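Local coordinates for ABC transporter substrate binding protein (Ribose) (Agrobacterium vitis S4, PDB 4WT7), which probably binds a carbohydrate or sugar alcohol for an ABC transporter and holds D-allitol in this crystal, at residues I85-L99 with R108-G122. Numbering follows the deposited sequence.
Sequences IAQKPDAIVQLLGTL and RARDAGIPVLTIDVG. With X9X (D-allitol), chain C.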
loop_
_atom_site.group_PDB
_atom_site.type_symbol
_atom_site.label_atom_id
_atom_site.label_comp_id
_atom_site.label_asym_id
_atom_site.label_seq_id
_atom_site.Cartn_x
_atom_site.Cartn_y
_atom_site.Cartn_z
ATOM N N ILE A 85 20.133 9.202 -10.937
ATOM C CA ILE A 85 21.505 8.814 -10.587
ATOM C C ILE A 85 22.529 9.688 -11.302
ATOM O O ILE A 85 23.492 10.180 -10.669
ATOM C CB ILE A 85 21.787 7.323 -10.847
ATOM C CG1 ILE A 85 20.983 6.478 -9.848
ATOM C CG2 ILE A 85 23.287 7.047 -10.638
ATOM C CD1 ILE A 85 20.892 5.016 -10.157
ATOM N N ALA A 86 22.310 9.911 -12.598
ATOM C CA ALA A 86 23.195 10.755 -13.403
ATOM C C ALA A 86 23.205 12.173 -12.841
ATOM O O ALA A 86 24.128 12.963 -13.091
ATOM C CB ALA A 86 22.712 10.785 -14.877
ATOM N N GLN A 87 22.139 12.512 -12.133
ATOM C CA GLN A 87 22.037 13.854 -11.585
ATOM C C GLN A 87 22.807 14.015 -10.281
ATOM O O GLN A 87 23.038 15.129 -9.852
ATOM C CB GLN A 87 20.569 14.275 -11.398
ATOM C CG GLN A 87 19.763 14.521 -12.662
ATOM C CD GLN A 87 20.541 15.185 -13.761
ATOM O OE1 GLN A 87 20.792 14.593 -14.807
ATOM N NE2 GLN A 87 20.927 16.414 -13.551
ATOM N N LYS A 88 23.219 12.918 -9.653
ATOM C CA LYS A 88 23.910 12.973 -8.355
ATOM C C LYS A 88 23.332 13.986 -7.359
ATOM O O LYS A 88 24.027 14.872 -6.874
ATOM C CB LYS A 88 25.414 13.213 -8.541
ATOM C CG LYS A 88 26.149 11.982 -8.999
ATOM C CD LYS A 88 26.510 11.055 -7.796
ATOM C CE LYS A 88 27.375 11.786 -6.735
ATOM N NZ LYS A 88 27.498 11.008 -5.438
ATOM N N PRO A 89 22.050 13.842 -7.054
ATOM C CA PRO A 89 21.393 14.581 -5.987
ATOM C C PRO A 89 21.961 14.169 -4.651
ATOM O O PRO A 89 22.688 13.186 -4.591
ATOM C CB PRO A 89 19.953 14.103 -6.083
ATOM C CG PRO A 89 20.101 12.653 -6.582
ATOM C CD PRO A 89 21.197 12.768 -7.588
ATOM N N ASP A 90 21.591 14.893 -3.597
ATOM C CA ASP A 90 22.052 14.584 -2.251
ATOM C C ASP A 90 21.406 13.346 -1.638
ATOM O O ASP A 90 21.952 12.746 -0.708
ATOM C CB ASP A 90 21.890 15.817 -1.395
ATOM C CG ASP A 90 22.711 16.962 -1.931
ATOM O OD1 ASP A 90 23.960 16.865 -1.853
ATOM O OD2 ASP A 90 22.124 17.918 -2.478
ATOM N N ALA A 91 20.245 12.949 -2.169
ATOM C CA ALA A 91 19.620 11.695 -1.785
ATOM C C ALA A 91 18.548 11.339 -2.833
ATOM O O ALA A 91 18.116 12.205 -3.622
ATOM C CB ALA A 91 19.010 11.801 -0.382
ATOM N N ILE A 92 18.157 10.065 -2.880
ATOM C CA ILE A 92 17.006 9.661 -3.671
ATOM C C ILE A 92 16.006 8.935 -2.771
ATOM O O ILE A 92 16.409 8.101 -1.952
ATOM C CB ILE A 92 17.444 8.723 -4.801
ATOM C CG1 ILE A 92 18.310 9.486 -5.796
ATOM C CG2 ILE A 92 16.249 8.093 -5.485
ATOM C CD1 ILE A 92 18.968 8.614 -6.874
ATOM N N VAL A 93 14.709 9.243 -2.899
ATOM C CA VAL A 93 13.694 8.494 -2.154
ATOM C C VAL A 93 12.812 7.791 -3.164
ATOM O O VAL A 93 12.272 8.425 -4.079
ATOM C CB VAL A 93 12.753 9.384 -1.249
ATOM C CG1 VAL A 93 11.976 8.495 -0.285
ATOM C CG2 VAL A 93 13.531 10.404 -0.480
ATOM N N GLN A 94 12.664 6.489 -3.004
ATOM C CA GLN A 94 11.849 5.699 -3.920
ATOM C C GLN A 94 10.589 5.225 -3.239
ATOM O O GLN A 94 10.620 4.592 -2.182
ATOM C CB GLN A 94 12.646 4.503 -4.460
ATOM C CG GLN A 94 11.823 3.495 -5.242
ATOM C CD GLN A 94 11.204 4.125 -6.463
ATOM O OE1 GLN A 94 11.818 4.984 -7.116
ATOM N NE2 GLN A 94 9.996 3.704 -6.797
ATOM N N LEU A 95 9.475 5.530 -3.873
ATOM C CA LEU A 95 8.161 5.200 -3.341
ATOM C C LEU A 95 7.528 4.039 -4.138
ATOM O O LEU A 95 7.200 4.177 -5.319
ATOM C CB LEU A 95 7.252 6.444 -3.377
ATOM C CG LEU A 95 5.762 6.226 -3.124
ATOM C CD1 LEU A 95 5.518 5.696 -1.727
ATOM C CD2 LEU A 95 5.000 7.512 -3.339
ATOM N N LEU A 96 7.340 2.916 -3.453
ATOM C CA LEU A 96 6.674 1.750 -4.008
ATOM C C LEU A 96 7.440 1.188 -5.196
ATOM O O LEU A 96 8.593 1.571 -5.478
ATOM C CB LEU A 96 5.194 2.063 -4.335
ATOM C CG LEU A 96 4.319 2.148 -3.075
ATOM C CD1 LEU A 96 2.923 2.817 -3.281
ATOM C CD2 LEU A 96 4.182 0.767 -2.475
ATOM N N GLY A 97 6.812 0.248 -5.870
ATOM C CA GLY A 97 7.453 -0.447 -6.951
ATOM C C GLY A 97 7.735 -1.873 -6.538
ATOM O O GLY A 97 7.808 -2.203 -5.328
ATOM N N THR A 98 7.886 -2.728 -7.551
ATOM C CA THR A 98 8.221 -4.107 -7.347
ATOM C C THR A 98 9.709 -4.202 -7.029
ATOM O O THR A 98 10.521 -3.732 -7.826
ATOM C CB THR A 98 8.000 -4.901 -8.631
ATOM O OG1 THR A 98 6.628 -4.797 -9.018
ATOM C CG2 THR A 98 8.362 -6.325 -8.405
ATOM N N LEU A 99 10.038 -4.841 -5.910
ATOM C CA LEU A 99 11.386 -4.843 -5.384
ATOM C C LEU A 99 12.401 -5.343 -6.398
ATOM O O LEU A 99 13.416 -4.693 -6.600
ATOM C CB LEU A 99 11.459 -5.660 -4.094
ATOM C CG LEU A 99 12.858 -5.727 -3.493
ATOM C CD1 LEU A 99 13.359 -4.335 -3.088
ATOM C CD2 LEU A 99 12.899 -6.658 -2.296
ATOM N N ARG A 108 22.730 0.627 -7.613
ATOM C CA ARG A 108 23.550 1.472 -8.444
ATOM C C ARG A 108 23.658 2.864 -7.833
ATOM O O ARG A 108 24.711 3.463 -7.819
ATOM C CB ARG A 108 22.930 1.522 -9.856
ATOM C CG ARG A 108 23.634 2.405 -10.834
ATOM C CD ARG A 108 25.046 1.892 -11.171
ATOM N NE ARG A 108 25.035 0.661 -11.976
ATOM C CZ ARG A 108 24.916 0.633 -13.306
ATOM N NH1 ARG A 108 24.805 1.758 -14.010
ATOM N NH2 ARG A 108 24.927 -0.524 -13.940
ATOM N N ALA A 109 22.561 3.372 -7.296
ATOM C CA ALA A 109 22.560 4.717 -6.712
ATOM C C ALA A 109 23.531 4.763 -5.497
ATOM O O ALA A 109 24.420 5.616 -5.399
ATOM C CB ALA A 109 21.153 5.081 -6.294
ATOM N N ARG A 110 23.368 3.821 -4.585
ATOM C CA ARG A 110 24.275 3.703 -3.438
ATOM C C ARG A 110 25.758 3.594 -3.884
ATOM O O ARG A 110 26.652 4.223 -3.303
ATOM C CB ARG A 110 23.902 2.466 -2.614
ATOM C CG ARG A 110 22.527 2.514 -2.027
ATOM C CD ARG A 110 22.400 3.646 -1.022
ATOM N NE ARG A 110 23.463 3.619 -0.043
ATOM C CZ ARG A 110 23.495 2.835 1.032
ATOM N NH1 ARG A 110 24.525 2.893 1.862
ATOM N NH2 ARG A 110 22.506 1.993 1.295
ATOM N N ASP A 111 25.993 2.763 -4.900
ATOM C CA ASP A 111 27.331 2.500 -5.405
ATOM C C ASP A 111 27.879 3.803 -5.990
ATOM O O ASP A 111 29.071 4.051 -5.966
ATOM C CB ASP A 111 27.305 1.401 -6.481
ATOM C CG ASP A 111 27.102 -0.015 -5.905
ATOM O OD1 ASP A 111 27.206 -0.207 -4.671
ATOM O OD2 ASP A 111 26.838 -0.955 -6.704
ATOM N N ALA A 112 26.978 4.649 -6.488
ATOM C CA ALA A 112 27.356 5.943 -7.030
ATOM C C ALA A 112 27.542 7.028 -5.971
ATOM O O ALA A 112 27.817 8.180 -6.292
ATOM C CB ALA A 112 26.321 6.391 -8.050
ATOM N N GLY A 113 27.381 6.663 -4.713
ATOM C CA GLY A 113 27.633 7.595 -3.632
ATOM C C GLY A 113 26.372 8.276 -3.137
ATOM O O GLY A 113 26.453 9.192 -2.342
ATOM N N ILE A 114 25.211 7.827 -3.598
ATOM C CA ILE A 114 23.955 8.518 -3.303
ATOM C C ILE A 114 23.155 7.763 -2.263
ATOM O O ILE A 114 22.739 6.628 -2.495
ATOM C CB ILE A 114 23.076 8.657 -4.587
ATOM C CG1 ILE A 114 23.866 9.347 -5.700
ATOM C CG2 ILE A 114 21.801 9.460 -4.329
ATOM C CD1 ILE A 114 23.248 9.121 -7.062
ATOM N N PRO A 115 22.912 8.410 -1.113
ATOM C CA PRO A 115 22.022 7.900 -0.082
ATOM C C PRO A 115 20.617 7.602 -0.665
ATOM O O PRO A 115 20.019 8.456 -1.354
ATOM C CB PRO A 115 21.926 9.065 0.902
ATOM C CG PRO A 115 23.116 9.847 0.686
ATOM C CD PRO A 115 23.443 9.735 -0.763
ATOM N N VAL A 116 20.110 6.407 -0.362
ATOM C CA VAL A 116 18.795 5.983 -0.801
ATOM C C VAL A 116 17.921 5.733 0.401
ATOM O O VAL A 116 18.333 5.048 1.331
ATOM C CB VAL A 116 18.915 4.677 -1.615
ATOM C CG1 VAL A 116 17.538 4.034 -1.827
ATOM C CG2 VAL A 116 19.613 4.971 -2.910
ATOM N N LEU A 117 16.737 6.344 0.410
ATOM C CA LEU A 117 15.675 5.973 1.334
ATOM C C LEU A 117 14.455 5.501 0.558
ATOM O O LEU A 117 14.312 5.781 -0.626
ATOM C CB LEU A 117 15.268 7.153 2.237
ATOM C CG LEU A 117 16.281 7.500 3.331
ATOM C CD1 LEU A 117 17.529 8.191 2.706
ATOM C CD2 LEU A 117 15.644 8.359 4.426
ATOM N N THR A 118 13.569 4.773 1.215
ATOM C CA THR A 118 12.368 4.321 0.532
ATOM C C THR A 118 11.083 4.527 1.339
ATOM O O THR A 118 11.102 4.773 2.537
ATOM C CB THR A 118 12.479 2.840 0.166
ATOM O OG1 THR A 118 12.801 2.099 1.342
ATOM C CG2 THR A 118 13.562 2.589 -0.882
ATOM N N ILE A 119 9.968 4.420 0.635
ATOM C CA ILE A 119 8.647 4.250 1.233
ATOM C C ILE A 119 8.038 2.973 0.653
ATOM O O ILE A 119 7.924 2.821 -0.567
ATOM C CB ILE A 119 7.749 5.472 0.975
ATOM C CG1 ILE A 119 8.413 6.714 1.582
ATOM C CG2 ILE A 119 6.328 5.235 1.547
ATOM C CD1 ILE A 119 7.904 8.001 1.069
ATOM N N ASP A 120 7.682 2.058 1.541
ATOM C CA ASP A 120 7.123 0.768 1.163
ATOM C C ASP A 120 8.043 -0.020 0.233
ATOM O O ASP A 120 7.591 -0.613 -0.743
ATOM C CB ASP A 120 5.746 0.934 0.507
ATOM C CG ASP A 120 4.659 1.153 1.499
ATOM O OD1 ASP A 120 4.889 0.916 2.700
ATOM O OD2 ASP A 120 3.546 1.539 1.054
ATOM N N VAL A 121 9.354 -0.013 0.514
ATOM C CA VAL A 121 10.267 -0.872 -0.238
ATOM C C VAL A 121 11.334 -1.416 0.717
ATOM O O VAL A 121 12.176 -0.656 1.190
ATOM C CB VAL A 121 11.008 -0.137 -1.388
ATOM C CG1 VAL A 121 11.901 -1.150 -2.144
ATOM C CG2 VAL A 121 10.047 0.586 -2.375
ATOM N N GLY A 122 11.304 -2.721 0.988
ATOM C CA GLY A 122 12.216 -3.329 1.938
ATOM C C GLY A 122 13.489 -3.766 1.244
ATOM O O GLY A 122 13.773 -4.945 1.063
HETATM O OAA X9X C . 1.479 -1.635 -4.647
HETATM C CAG X9X C . 0.119 -1.393 -4.590
HETATM C CAI X9X C . -0.439 -0.748 -3.364
HETATM O OAC X9X C . -0.436 -1.622 -2.260
HETATM C CAK X9X C . 0.214 0.577 -3.101
HETATM O OAE X9X C . 0.100 1.284 -4.276
HETATM C CAL X9X C . -0.542 1.382 -2.042
HETATM O OAF X9X C . -1.872 1.551 -2.390
HETATM C CAJ X9X C . -0.404 0.926 -0.604
HETATM O OAD X9X C . -1.244 -0.121 -0.261
HETATM C CAH X9X C . 1.008 0.633 -0.139
HETATM O OAB X9X C . 1.249 0.847 1.235
HETATM O O HOH W 1 8.188 -2.637 -2.657
#
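Gln94 O is gripped twice from the neighbouring strand: Ile119 N donates to it at 2.9 Å, and the CA-H of Thr118 leans on it with CA 3.2 Å away. The hydrogen bond is one of five that zip strand 91-95 to strand 116-119, from Ile92 N to Pro115 O through to Leu96 N and Ile119 O; the donor alternates between the two strands, as in parallel pairing. Between the strands' neighbouring side chains the tightest touch is Leu95 CD1 on Ile119 CG2, 3.4 Å; chi2 of Leu95, near 63°, swings CD1 across. Beyond the strand ends, Leu96 and Asp120 run side by side toward the ligand: CD2 of Leu96 packs on CB of Asp120 at 3.4 Å, while CD1 of Leu96 touches D-allitol OAE. Asp120 OD2 accepts a hydrogen bond from OAB of D-allitol, modelled at a doubtfully short 2.4 Å, and Thr131 holds OD1, which should fix the carboxylate's rotation. A water bridges Gly97 O and Asp120 O by donating to both. Gln94 NE2 donates to Leu96 O at 2.9 Å, lying above the carbonyl plane, with Ser38 OG bonded to OE1. At the far end Ile114 wedges among Ile85, Lys88 and Ile92, with CG2 of Ile114 3.8 Å from Ile92 CG1, and Lys88 NZ bonds Ala112 O at 3.0 Å beside the Schellman motif at Gly113. Strand 91-95, helix 99-111 and strand 116-119 form a beta-alpha-beta unit of the periplasmic binding protein fold, whose C-terminal strand ends line the D-allitol pocket.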